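Local coordinates for protein amino acid amide racemase (Ochrobactrum anthropi, PDB 6GIO) that belongs to the class-III aminotransferase family, assembles as a pair of subunits and binds pyridoxal-5'-phosphate, at residues 45-50 and 410-415; 331-336 and 351-356; 338-343 and 422-427; 371-376 and 386-391. All blocks are in the same frame, centred on the assembly; numbering follows the deposited sequence.

Interaction 1: residues 45-50 and 410-415; sequences LDLSGS and DEAADI
Ala412 sets its one methyl group against the fork of Leu47: both CD1 and CD2 of Leu47 lie 3.8 Å from Ala412 CB, so the methyl meets the two branch ends together. Leu45 joins the same apolar patch, its CD2 4.2 Å from Ala412 CB. Leu45 reaches the helix with CG anti to its own backbone N (chi1 178°). Alanine suits position 412, since the helix can then come close to the sheet, while Phe329 of helix 318-339 packs against the same alanine. This is helix 406-424 covering the end of strand 43-46 in a mixed sheet, an alpha/beta layer built from early and late parts of the chain, as in the small domain of class-III aminotransferases. Past the strand, an Asx turn redirects the backbone: Asp46 OD1 accepts Ser48 N at 3.1 Å, from 65° above the carboxylate plane, while the syn lone pair of Asp46 OD1 takes Ser48 OG. Ser48 OG also bonds Tyr82 of the second subunit.

Toward solvent the packing is looser. The extended chain of partly exposed Glu411 runs past Leu45 in the opposite direction, and Leu45 CD2 lies 3.7 Å from Glu411 OE1, a mere van der Waals neighbour. That oxygen has its charged partner in Arg35.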
loop_
_atom_site.group_PDB
_atom_site.type_symbol
_atom_site.label_atom_id
_atom_site.label_comp_id
_atom_site.label_asym_id
_atom_site.label_seq_id
_atom_site.Cartn_x
_atom_site.Cartn_y
_atom_site.Cartn_z
ATOM N N LEU C 45 5.295 3.718 -27.681
ATOM C CA LEU C 45 5.298 5.053 -27.079
ATOM C C LEU C 45 4.288 5.097 -25.921
ATOM O O LEU C 45 3.124 4.794 -26.104
ATOM C CB LEU C 45 4.989 6.122 -28.134
ATOM C CG LEU C 45 4.912 7.560 -27.581
ATOM C CD1 LEU C 45 6.184 7.996 -26.865
ATOM C CD2 LEU C 45 4.582 8.570 -28.674
ATOM N N ASP C 46 4.735 5.487 -24.726
ATOM C CA ASP C 46 3.856 5.442 -23.581
ATOM C C ASP C 46 3.181 6.770 -23.343
ATOM O O ASP C 46 3.747 7.666 -22.738
ATOM C CB ASP C 46 4.548 4.968 -22.298
ATOM C CG ASP C 46 3.528 4.747 -21.135
ATOM O OD1 ASP C 46 2.372 4.350 -21.449
ATOM O OD2 ASP C 46 3.878 4.975 -19.938
ATOM N N LEU C 47 1.921 6.846 -23.755
ATOM C CA LEU C 47 1.082 8.006 -23.448
ATOM C C LEU C 47 0.245 7.810 -22.179
ATOM O O LEU C 47 -0.422 8.734 -21.719
ATOM C CB LEU C 47 0.185 8.274 -24.634
ATOM C CG LEU C 47 0.923 8.423 -25.966
ATOM C CD1 LEU C 47 -0.072 8.484 -27.119
ATOM C CD2 LEU C 47 1.801 9.661 -25.923
ATOM N N SER C 48 0.302 6.613 -21.613
ATOM C CA SER C 48 -0.358 6.313 -20.352
ATOM C C SER C 48 0.391 6.702 -19.081
ATOM O O SER C 48 -0.253 6.871 -18.054
ATOM C CB SER C 48 -0.707 4.823 -20.285
ATOM O OG SER C 48 0.388 4.029 -19.899
ATOM N N GLY C 49 1.724 6.820 -19.144
ATOM C CA GLY C 49 2.559 6.972 -17.954
ATOM C C GLY C 49 2.278 5.923 -16.869
ATOM O O GLY C 49 2.434 6.212 -15.658
ATOM N N SER C 50 1.892 4.707 -17.297
ATOM C CA SER C 50 1.416 3.653 -16.410
ATOM C C SER C 50 0.339 4.214 -15.437
ATOM O O SER C 50 0.254 3.784 -14.291
ATOM C CB SER C 50 2.578 2.965 -15.669
ATOM O OG SER C 50 3.338 2.101 -16.518
ATOM N N ASP C 410 4.278 14.585 -32.084
ATOM C CA ASP C 410 3.821 14.341 -33.485
ATOM C C ASP C 410 3.511 12.882 -33.732
ATOM O O ASP C 410 2.586 12.572 -34.460
ATOM C CB ASP C 410 4.866 14.733 -34.576
ATOM C CG ASP C 410 5.162 16.214 -34.629
ATOM O OD1 ASP C 410 4.272 17.020 -34.289
ATOM O OD2 ASP C 410 6.304 16.575 -35.033
ATOM N N GLU C 411 4.336 11.983 -33.200
ATOM C CA GLU C 411 4.114 10.545 -33.383
ATOM C C GLU C 411 2.806 10.109 -32.707
ATOM O O GLU C 411 2.050 9.249 -33.224
ATOM C CB GLU C 411 5.277 9.753 -32.795
ATOM C CG GLU C 411 5.120 8.262 -32.955
ATOM C CD GLU C 411 6.180 7.458 -32.239
ATOM O OE1 GLU C 411 6.990 8.039 -31.474
ATOM O OE2 GLU C 411 6.197 6.216 -32.443
ATOM N N ALA C 412 2.554 10.700 -31.545
ATOM C CA ALA C 412 1.324 10.441 -30.802
ATOM C C ALA C 412 0.060 10.876 -31.546
ATOM O O ALA C 412 -0.912 10.118 -31.695
ATOM C CB ALA C 412 1.405 11.130 -29.437
ATOM N N ALA C 413 0.050 12.133 -31.954
ATOM C CA ALA C 413 -1.073 12.717 -32.670
ATOM C C ALA C 413 -1.366 11.934 -33.946
ATOM O O ALA C 413 -2.525 11.691 -34.314
ATOM C CB ALA C 413 -0.748 14.143 -32.997
ATOM N N ASP C 414 -0.318 11.511 -34.621
ATOM C CA ASP C 414 -0.496 10.747 -35.853
ATOM C C ASP C 414 -1.100 9.392 -35.595
ATOM O O ASP C 414 -1.975 8.918 -36.359
ATOM C CB ASP C 414 0.841 10.642 -36.596
ATOM C CG ASP C 414 1.189 11.925 -37.379
ATOM O OD1 ASP C 414 0.325 12.814 -37.578
ATOM O OD2 ASP C 414 2.350 12.052 -37.788
ATOM N N ILE C 415 -0.662 8.754 -34.512
ATOM C CA ILE C 415 -1.168 7.426 -34.173
ATOM C C ILE C 415 -2.638 7.504 -33.750
ATOM O O ILE C 415 -3.486 6.703 -34.188
ATOM C CB ILE C 415 -0.319 6.750 -33.072
ATOM C CG1 ILE C 415 1.027 6.282 -33.675
ATOM C CG2 ILE C 415 -1.087 5.568 -32.442
ATOM C CD1 ILE C 415 2.060 5.894 -32.648
#

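Interaction 2: residues 331-336 and 351-356; sequences DRLRRL and LAIGVD
Leu333 drives one methyl, CD1, toward two branched residues of the neighbouring strand, meeting Ile353 CG2 at 4.0 Å and Val355 CG2 at 4.2 Å. The motif is a helix lying on a beta hairpin: helix 318-339 leads into antiparallel strands 343-349 and 352-357 at one side of a mixed sheet, then covers a face of the second strand. Ile353 and Val355 both turn toward the helix because alternate residues of a strand share a face; Gly354 between them has no side chain, and a CB there would point the other way.

The leucine comes in at a slant to each partner rather than end-on. Its CG is anti to the carbonyl carbon (chi1 -68°), and the extended second torsion (chi2 166°) carries CD1 farthest out from CA, to both strand residues. These touch through CG2 alike, but at different positions about the CA-CB bond: anti to the backbone N in Ile353, anti to the carbonyl carbon in Val355. Beta-branched residues suit the strand, and a leucine suits the helix, where its fork lies farther from the backbone. Around this buried contact Leu333 also meets Val346 and Val416, and Ile353 meets Phe329.

On the exposed flank of the helix, one turn ties itself together by charge: Arg334 NH1 forms a salt bridge with Asp331 OD1 at 2.7 Å, Asp331 CG lying in the guanidinium plane at its edge, though the hydrogen bond itself is weak.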
loop_
_atom_site.group_PDB
_atom_site.type_symbol
_atom_site.label_atom_id
_atom_site.label_comp_id
_atom_site.label_asym_id
_atom_site.label_seq_id
_atom_site.Cartn_x
_atom_site.Cartn_y
_atom_site.Cartn_z
ATOM N N ASP C 331 -3.414 20.964 -28.768
ATOM C CA ASP C 331 -3.814 21.632 -30.010
ATOM C C ASP C 331 -3.784 20.708 -31.212
ATOM O O ASP C 331 -4.724 20.746 -32.001
ATOM C CB ASP C 331 -2.988 22.900 -30.234
ATOM C CG ASP C 331 -3.367 23.996 -29.262
ATOM O OD1 ASP C 331 -4.551 23.993 -28.808
ATOM O OD2 ASP C 331 -2.509 24.860 -28.967
ATOM N N ARG C 332 -2.771 19.841 -31.312
ATOM C CA ARG C 332 -2.769 18.769 -32.347
ATOM C C ARG C 332 -4.045 17.951 -32.256
ATOM O O ARG C 332 -4.734 17.743 -33.225
ATOM C CB ARG C 332 -1.547 17.838 -32.236
ATOM C CG ARG C 332 -0.211 18.516 -32.516
ATOM C CD ARG C 332 0.014 18.855 -34.001
ATOM N NE ARG C 332 -0.198 17.678 -34.860
ATOM C CZ ARG C 332 0.737 16.790 -35.201
ATOM N NH1 ARG C 332 1.986 16.949 -34.800
ATOM N NH2 ARG C 332 0.434 15.743 -35.954
ATOM N N LEU C 333 -4.375 17.502 -31.052
ATOM C CA LEU C 333 -5.570 16.708 -30.857
ATOM C C LEU C 333 -6.837 17.458 -31.235
ATOM O O LEU C 333 -7.677 16.935 -31.956
ATOM C CB LEU C 333 -5.614 16.196 -29.415
ATOM C CG LEU C 333 -4.539 15.171 -29.072
ATOM C CD1 LEU C 333 -4.455 14.982 -27.564
ATOM C CD2 LEU C 333 -4.829 13.847 -29.769
ATOM N N ARG C 334 -6.978 18.694 -30.793
ATOM C CA ARG C 334 -8.136 19.496 -31.218
ATOM C C ARG C 334 -8.326 19.580 -32.726
ATOM O O ARG C 334 -9.438 19.404 -33.229
ATOM C CB ARG C 334 -8.041 20.925 -30.712
ATOM C CG ARG C 334 -8.641 21.085 -29.372
ATOM C CD ARG C 334 -8.621 22.521 -28.864
ATOM N NE ARG C 334 -8.607 22.394 -27.412
ATOM C CZ ARG C 334 -7.543 22.525 -26.629
ATOM N NH1 ARG C 334 -6.366 22.893 -27.114
ATOM N NH2 ARG C 334 -7.682 22.329 -25.330
ATOM N N ARG C 335 -7.253 19.890 -33.446
ATOM C CA ARG C 335 -7.333 20.005 -34.905
ATOM C C ARG C 335 -7.768 18.678 -35.565
ATOM O O ARG C 335 -8.359 18.689 -36.648
ATOM C CB ARG C 335 -6.018 20.514 -35.505
ATOM C CG ARG C 335 -5.641 21.956 -35.164
ATOM C CD ARG C 335 -4.478 22.432 -36.044
ATOM N NE ARG C 335 -4.730 22.063 -37.458
ATOM C CZ ARG C 335 -4.940 22.907 -38.481
ATOM N NH1 ARG C 335 -4.877 24.228 -38.344
ATOM N NH2 ARG C 335 -5.193 22.409 -39.683
ATOM N N LEU C 336 -7.546 17.546 -34.900
ATOM C CA LEU C 336 -8.032 16.280 -35.416
ATOM C C LEU C 336 -9.562 16.215 -35.456
ATOM O O LEU C 336 -10.134 15.376 -36.184
ATOM C CB LEU C 336 -7.468 15.089 -34.633
ATOM C CG LEU C 336 -5.927 14.934 -34.666
ATOM C CD1 LEU C 336 -5.519 13.759 -33.810
ATOM C CD2 LEU C 336 -5.354 14.766 -36.079
ATOM N N LEU C 351 -0.050 18.349 -19.274
ATOM C CA LEU C 351 0.018 16.980 -19.785
ATOM C C LEU C 351 -0.993 16.002 -19.133
ATOM O O LEU C 351 -0.799 14.781 -19.130
ATOM C CB LEU C 351 1.464 16.478 -19.709
ATOM C CG LEU C 351 2.403 17.067 -20.783
ATOM C CD1 LEU C 351 3.842 16.805 -20.403
ATOM C CD2 LEU C 351 2.105 16.517 -22.181
ATOM N N ALA C 352 -2.084 16.556 -18.600
ATOM C CA ALA C 352 -3.237 15.765 -18.165
ATOM C C ALA C 352 -4.337 16.083 -19.153
ATOM O O ALA C 352 -4.994 17.111 -19.053
ATOM C CB ALA C 352 -3.654 16.125 -16.744
ATOM N N ILE C 353 -4.523 15.188 -20.122
ATOM C CA ILE C 353 -5.345 15.495 -21.257
ATOM C C ILE C 353 -6.369 14.432 -21.501
ATOM O O ILE C 353 -6.034 13.250 -21.536
ATOM C CB ILE C 353 -4.463 15.670 -22.539
ATOM C CG1 ILE C 353 -3.600 16.913 -22.376
ATOM C CG2 ILE C 353 -5.322 15.786 -23.791
ATOM C CD1 ILE C 353 -2.336 16.896 -23.229
ATOM N N GLY C 354 -7.611 14.878 -21.701
ATOM C CA GLY C 354 -8.719 13.980 -22.038
ATOM C C GLY C 354 -9.323 14.308 -23.383
ATOM O O GLY C 354 -9.467 15.475 -23.725
ATOM N N VAL C 355 -9.686 13.271 -24.127
ATOM C CA VAL C 355 -10.423 13.427 -25.374
ATOM C C VAL C 355 -11.791 12.748 -25.321
ATOM O O VAL C 355 -11.891 11.529 -25.341
ATOM C CB VAL C 355 -9.605 12.861 -26.566
ATOM C CG1 VAL C 355 -10.356 13.078 -27.880
ATOM C CG2 VAL C 355 -8.243 13.530 -26.634
ATOM N N ASP C 356 -12.865 13.543 -25.292
ATOM C CA ASP C 356 -14.210 13.028 -25.086
ATOM C C ASP C 356 -14.851 12.555 -26.423
ATOM O O ASP C 356 -15.095 13.362 -27.330
ATOM C CB ASP C 356 -15.035 14.139 -24.442
ATOM C CG ASP C 356 -16.315 13.636 -23.887
ATOM O OD1 ASP C 356 -17.016 12.907 -24.620
ATOM O OD2 ASP C 356 -16.574 13.921 -22.703
#

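Interaction 3: residues 338-343 and 422-427; sequences DKHSII and DVLDGK
His340 and Leu424 bring their CA atoms to 8.7 Å, where a type I turn from His340 to Ile343 passes the end of helix 406-424, itself closed by a Schellman motif in which Lys427 N bonds Asp422 O and Gly426 N bonds Val423 O. Gly426 is apt there because the motif needs positive phi.

Leu424 spans the gap with CD1 alone, 4.2 Å from Ile342 CG2 and equally 4.2 Å from His340 ND1, reaching the imidazole obliquely. Ile342 puts CG1 anti to its backbone N (chi1 -169°), which leaves CG2 between N and the carbonyl carbon, beside the leucine. One face of the His340 ring carries Lys339 CB, 3.8 Å above the plane and offset toward the rim. The ring's NE2 bonds Asp417. Beyond the helix end, Lys427 NZ forms a salt bridge with Asp425 OD2 at 3.1 Å, on the anti side and 18° out of the carboxylate plane.

The contact is essentially apolar and van der Waals in kind, with an exposed leucine covering two buried residues; Asp417 might modestly favour a protonated imidazole, although Lys339 shares its carboxylate.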
loop_
_atom_site.group_PDB
_atom_site.type_symbol
_atom_site.label_atom_id
_atom_site.label_comp_id
_atom_site.label_asym_id
_atom_site.label_seq_id
_atom_site.Cartn_x
_atom_site.Cartn_y
_atom_site.Cartn_z
ATOM N N ASP C 338 -11.462 18.323 -36.872
ATOM C CA ASP C 338 -11.865 18.679 -38.217
ATOM C C ASP C 338 -12.006 17.406 -39.076
ATOM O O ASP C 338 -12.895 17.317 -39.884
ATOM C CB ASP C 338 -10.868 19.652 -38.849
ATOM C CG ASP C 338 -11.391 20.278 -40.169
ATOM O OD1 ASP C 338 -12.404 21.044 -40.167
ATOM O OD2 ASP C 338 -10.752 20.038 -41.210
ATOM N N LYS C 339 -11.165 16.410 -38.871
ATOM C CA LYS C 339 -11.262 15.189 -39.675
ATOM C C LYS C 339 -12.196 14.179 -39.066
ATOM O O LYS C 339 -12.846 13.413 -39.778
ATOM C CB LYS C 339 -9.916 14.499 -39.752
ATOM C CG LYS C 339 -8.815 15.246 -40.473
ATOM C CD LYS C 339 -7.676 14.282 -40.813
ATOM C CE LYS C 339 -6.376 14.695 -40.131
ATOM N NZ LYS C 339 -5.187 13.993 -40.699
ATOM N N HIS C 340 -12.209 14.126 -37.734
ATOM C CA HIS C 340 -12.956 13.104 -37.020
ATOM C C HIS C 340 -14.029 13.737 -36.109
ATOM O O HIS C 340 -13.717 14.287 -35.045
ATOM C CB HIS C 340 -11.967 12.315 -36.182
ATOM C CG HIS C 340 -10.853 11.704 -36.968
ATOM N ND1 HIS C 340 -11.065 10.708 -37.904
ATOM C CD2 HIS C 340 -9.513 11.917 -36.938
ATOM C CE1 HIS C 340 -9.905 10.325 -38.408
ATOM N NE2 HIS C 340 -8.946 11.046 -37.845
ATOM N N SER C 341 -15.287 13.655 -36.504
ATOM C CA SER C 341 -16.329 14.350 -35.747
ATOM C C SER C 341 -16.587 13.679 -34.368
ATOM O O SER C 341 -17.141 14.318 -33.466
ATOM C CB SER C 341 -17.590 14.530 -36.601
ATOM O OG SER C 341 -18.048 13.272 -37.013
ATOM N N ILE C 342 -16.122 12.431 -34.190
ATOM C CA ILE C 342 -16.222 11.741 -32.889
ATOM C C ILE C 342 -15.466 12.469 -31.758
ATOM O O ILE C 342 -15.776 12.285 -30.602
ATOM C CB ILE C 342 -15.736 10.283 -32.982
ATOM C CG1 ILE C 342 -16.087 9.493 -31.713
ATOM C CG2 ILE C 342 -14.234 10.225 -33.243
ATOM C CD1 ILE C 342 -15.786 8.006 -31.838
ATOM N N ILE C 343 -14.479 13.287 -32.096
ATOM C CA ILE C 343 -13.743 14.039 -31.096
ATOM C C ILE C 343 -14.592 15.239 -30.650
ATOM O O ILE C 343 -14.593 16.291 -31.276
ATOM C CB ILE C 343 -12.375 14.485 -31.646
ATOM C CG1 ILE C 343 -11.552 13.259 -32.037
ATOM C CG2 ILE C 343 -11.625 15.353 -30.616
ATOM C CD1 ILE C 343 -10.278 13.599 -32.782
ATOM N N ASP C 422 -9.236 4.468 -38.491
ATOM C CA ASP C 422 -9.320 3.032 -38.830
ATOM C C ASP C 422 -10.534 2.417 -38.153
ATOM O O ASP C 422 -11.170 1.536 -38.701
ATOM C CB ASP C 422 -8.066 2.270 -38.391
ATOM C CG ASP C 422 -6.824 2.633 -39.211
ATOM O OD1 ASP C 422 -6.949 3.278 -40.249
ATOM O OD2 ASP C 422 -5.710 2.254 -38.819
ATOM N N VAL C 423 -10.843 2.862 -36.935
ATOM C CA VAL C 423 -11.992 2.300 -36.230
ATOM C C VAL C 423 -13.328 2.772 -36.851
ATOM O O VAL C 423 -14.262 1.965 -37.025
ATOM C CB VAL C 423 -11.925 2.587 -34.721
ATOM C CG1 VAL C 423 -13.279 2.359 -34.056
ATOM C CG2 VAL C 423 -10.820 1.731 -34.084
ATOM N N LEU C 424 -13.419 4.052 -37.174
ATOM C CA LEU C 424 -14.629 4.589 -37.792
ATOM C C LEU C 424 -14.902 3.967 -39.177
ATOM O O LEU C 424 -16.054 3.747 -39.522
ATOM C CB LEU C 424 -14.541 6.088 -37.929
ATOM C CG LEU C 424 -14.620 6.869 -36.629
ATOM C CD1 LEU C 424 -14.416 8.324 -36.953
ATOM C CD2 LEU C 424 -15.948 6.672 -35.909
ATOM N N ASP C 425 -13.845 3.681 -39.942
ATOM C CA ASP C 425 -13.971 3.075 -41.277
ATOM C C ASP C 425 -14.209 1.604 -41.131
ATOM O O ASP C 425 -14.060 0.894 -42.104
ATOM C CB ASP C 425 -12.691 3.221 -42.130
ATOM C CG ASP C 425 -12.397 4.637 -42.590
ATOM O OD1 ASP C 425 -13.274 5.528 -42.547
ATOM O OD2 ASP C 425 -11.241 4.855 -43.034
ATOM N N GLY C 426 -14.523 1.129 -39.929
ATOM C CA GLY C 426 -14.866 -0.268 -39.709
ATOM C C GLY C 426 -13.744 -1.262 -40.011
ATOM O O GLY C 426 -13.970 -2.329 -40.578
ATOM N N LYS C 427 -12.528 -0.940 -39.597
ATOM C CA LYS C 427 -11.392 -1.775 -39.938
ATOM C C LYS C 427 -10.856 -2.587 -38.764
ATOM O O LYS C 427 -9.852 -3.290 -38.921
ATOM C CB LYS C 427 -10.297 -0.913 -40.547
ATOM C CG LYS C 427 -10.773 -0.194 -41.793
ATOM C CD LYS C 427 -9.591 0.195 -42.643
ATOM C CE LYS C 427 -9.261 1.677 -42.597
ATOM N NZ LYS C 427 -9.690 2.336 -43.869
#

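Interaction 4: residues 371-376 and 386-391; sequences TTAKII and FTYVGL
Tyr388 receives Ile376 at its ring edge, CG1 of Ile376 lying close to the ring plane and 3.8 Å from Tyr388 CD2, the two side chains crossing at about a right angle. Thr372 comes in obliquely, its CG2 3.5 Å from Tyr388 CD2, and Phe23 makes an edge-to-face pair with the tyrosine. Tyr388 CE2 lies 4.1 Å from Ala373 CA, a close approach that the small alanine allows. The Phe386 ring is approached obliquely by CD1 of Ile376, tightly packed at 3.3 Å from Phe386 CD2, and meets the ring of Phe398 with planes about 35° apart.

Ile376 is thus wedged between two aromatic residues. Its second torsion (chi2 -61°) bends CD1 toward Phe386, while CG2, anti to the backbone N, lies only 3.1 Å from Phe386 O. At the end of this contact a water bridges the backbones, donating to Ile376 O at 2.9 Å and accepting from Phe386 N.

Helix 369-382 leads directly into strand 384-389; the axes of helix segment 371-376 and strand segment 387-389 approach to 8.6 Å at 152°, nearly antiparallel. The strand lies between 43-46 and 395-398 in the mixed sheet. Thr372 and Ile376 also touch Leu396, Ile375 turns to Ile420 and Val423 of helix 406-424, and Thr387, directed away from the helix, packs on Leu81 of the second subunit.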
loop_
_atom_site.group_PDB
_atom_site.type_symbol
_atom_site.label_atom_id
_atom_site.label_comp_id
_atom_site.label_asym_id
_atom_site.label_seq_id
_atom_site.Cartn_x
_atom_site.Cartn_y
_atom_site.Cartn_z
ATOM N N THR C 371 -16.426 1.150 -29.342
ATOM C CA THR C 371 -15.679 2.041 -30.210
ATOM C C THR C 371 -14.430 2.569 -29.502
ATOM O O THR C 371 -13.340 2.508 -30.048
ATOM C CB THR C 371 -16.563 3.218 -30.656
ATOM O OG1 THR C 371 -17.680 2.683 -31.346
ATOM C CG2 THR C 371 -15.829 4.202 -31.569
ATOM N N THR C 372 -14.592 3.059 -28.280
ATOM C CA THR C 372 -13.466 3.567 -27.502
ATOM C C THR C 372 -12.390 2.484 -27.278
ATOM O O THR C 372 -11.208 2.725 -27.486
ATOM C CB THR C 372 -14.001 4.127 -26.176
ATOM O OG1 THR C 372 -15.040 5.079 -26.484
ATOM C CG2 THR C 372 -12.901 4.779 -25.331
ATOM N N ALA C 373 -12.799 1.286 -26.914
ATOM C CA ALA C 373 -11.847 0.157 -26.765
ATOM C C ALA C 373 -11.102 -0.186 -28.064
ATOM O O ALA C 373 -9.929 -0.515 -28.027
ATOM C CB ALA C 373 -12.541 -1.096 -26.207
ATOM N N LYS C 374 -11.779 -0.071 -29.201
ATOM C CA LYS C 374 -11.170 -0.337 -30.486
ATOM C C LYS C 374 -10.140 0.701 -30.809
ATOM O O LYS C 374 -9.119 0.390 -31.415
ATOM C CB LYS C 374 -12.220 -0.359 -31.609
ATOM C CG LYS C 374 -13.019 -1.638 -31.631
ATOM C CD LYS C 374 -14.003 -1.635 -32.774
ATOM C CE LYS C 374 -14.846 -2.891 -32.715
ATOM N NZ LYS C 374 -15.718 -3.019 -33.917
ATOM N N ILE C 375 -10.405 1.951 -30.444
ATOM C CA ILE C 375 -9.410 3.001 -30.665
ATOM C C ILE C 375 -8.110 2.722 -29.862
ATOM O O ILE C 375 -6.994 2.873 -30.387
ATOM C CB ILE C 375 -9.991 4.390 -30.339
ATOM C CG1 ILE C 375 -11.095 4.731 -31.360
ATOM C CG2 ILE C 375 -8.899 5.443 -30.347
ATOM C CD1 ILE C 375 -11.972 5.882 -30.948
ATOM N N ILE C 376 -8.242 2.307 -28.602
ATOM C CA ILE C 376 -7.063 1.934 -27.784
ATOM C C ILE C 376 -6.308 0.734 -28.394
ATOM O O ILE C 376 -5.073 0.710 -28.448
ATOM C CB ILE C 376 -7.460 1.501 -26.350
ATOM C CG1 ILE C 376 -8.300 2.558 -25.635
ATOM C CG2 ILE C 376 -6.228 1.207 -25.536
ATOM C CD1 ILE C 376 -7.628 3.881 -25.446
ATOM N N PHE C 386 -2.352 3.793 -24.546
ATOM C CA PHE C 386 -3.183 4.749 -23.782
ATOM C C PHE C 386 -4.414 4.056 -23.261
ATOM O O PHE C 386 -4.565 2.836 -23.443
ATOM C CB PHE C 386 -3.473 6.048 -24.573
ATOM C CG PHE C 386 -3.998 5.831 -25.973
ATOM C CD1 PHE C 386 -3.135 5.463 -27.015
ATOM C CD2 PHE C 386 -5.341 6.047 -26.270
ATOM C CE1 PHE C 386 -3.607 5.269 -28.306
ATOM C CE2 PHE C 386 -5.823 5.853 -27.565
ATOM C CZ PHE C 386 -4.959 5.453 -28.576
ATOM N N THR C 387 -5.285 4.817 -22.586
ATOM C CA THR C 387 -6.434 4.227 -21.875
ATOM C C THR C 387 -7.658 5.074 -22.081
ATOM O O THR C 387 -7.590 6.085 -22.755
ATOM C CB THR C 387 -6.157 4.117 -20.371
ATOM O OG1 THR C 387 -5.978 5.428 -19.825
ATOM C CG2 THR C 387 -4.905 3.308 -20.125
ATOM N N TYR C 388 -8.789 4.664 -21.508
ATOM C CA TYR C 388 -9.911 5.581 -21.371
ATOM C C TYR C 388 -10.474 5.660 -19.949
ATOM O O TYR C 388 -10.334 4.744 -19.137
ATOM C CB TYR C 388 -11.037 5.239 -22.326
ATOM C CG TYR C 388 -11.568 3.840 -22.199
ATOM C CD1 TYR C 388 -12.529 3.504 -21.260
ATOM C CD2 TYR C 388 -11.106 2.852 -23.048
ATOM C CE1 TYR C 388 -13.028 2.208 -21.176
ATOM C CE2 TYR C 388 -11.590 1.575 -22.979
ATOM C CZ TYR C 388 -12.545 1.250 -22.055
ATOM O OH TYR C 388 -12.975 -0.055 -22.053
ATOM N N VAL C 389 -11.132 6.773 -19.690
ATOM C CA VAL C 389 -11.750 7.023 -18.412
ATOM C C VAL C 389 -13.140 7.554 -18.645
ATOM O O VAL C 389 -13.636 7.546 -19.779
ATOM C CB VAL C 389 -10.899 8.008 -17.578
ATOM C CG1 VAL C 389 -9.545 7.362 -17.291
ATOM C CG2 VAL C 389 -10.750 9.366 -18.259
ATOM N N GLY C 390 -13.805 7.932 -17.559
ATOM C CA GLY C 390 -15.055 8.699 -17.640
ATOM C C GLY C 390 -16.243 7.926 -17.128
ATOM O O GLY C 390 -16.290 6.718 -17.202
ATOM N N LEU C 391 -17.232 8.632 -16.620
ATOM C CA LEU C 391 -18.448 7.969 -16.145
ATOM C C LEU C 391 -19.181 7.242 -17.288
ATOM O O LEU C 391 -19.979 6.369 -17.012
ATOM C CB LEU C 391 -19.377 8.984 -15.467
ATOM C CG LEU C 391 -18.755 9.719 -14.260
ATOM C CD1 LEU C 391 -19.678 10.791 -13.693
ATOM C CD2 LEU C 391 -18.330 8.770 -13.156
HETATM O O HOH W 1 -2.958 1.598 -26.709
#

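From the N terminus, residues 45-50 open interaction 1, which stays open for some 360 residues. Helix 318-339 then starts interaction 2 at 331-336 and, at its end, interaction 3 at 338-343; interaction 2 closes first, at 351-356, so the two cross, and interaction 2 lies wholly within the span of interaction 1. Interaction 4 follows as a short local loop, 371-376 to 386-391, lying within the spans of both 1 and 3. Helix 406-424 closes interaction 1 at 410-415 and interaction 3 at 422-427, another crossing. Interactions 1, 2 and 4 reach one mixed sheet, and Ala413 packs on Leu336, linking 1 to 2. Val423 packs on Lys374 and Ile375, joining 3 to 4.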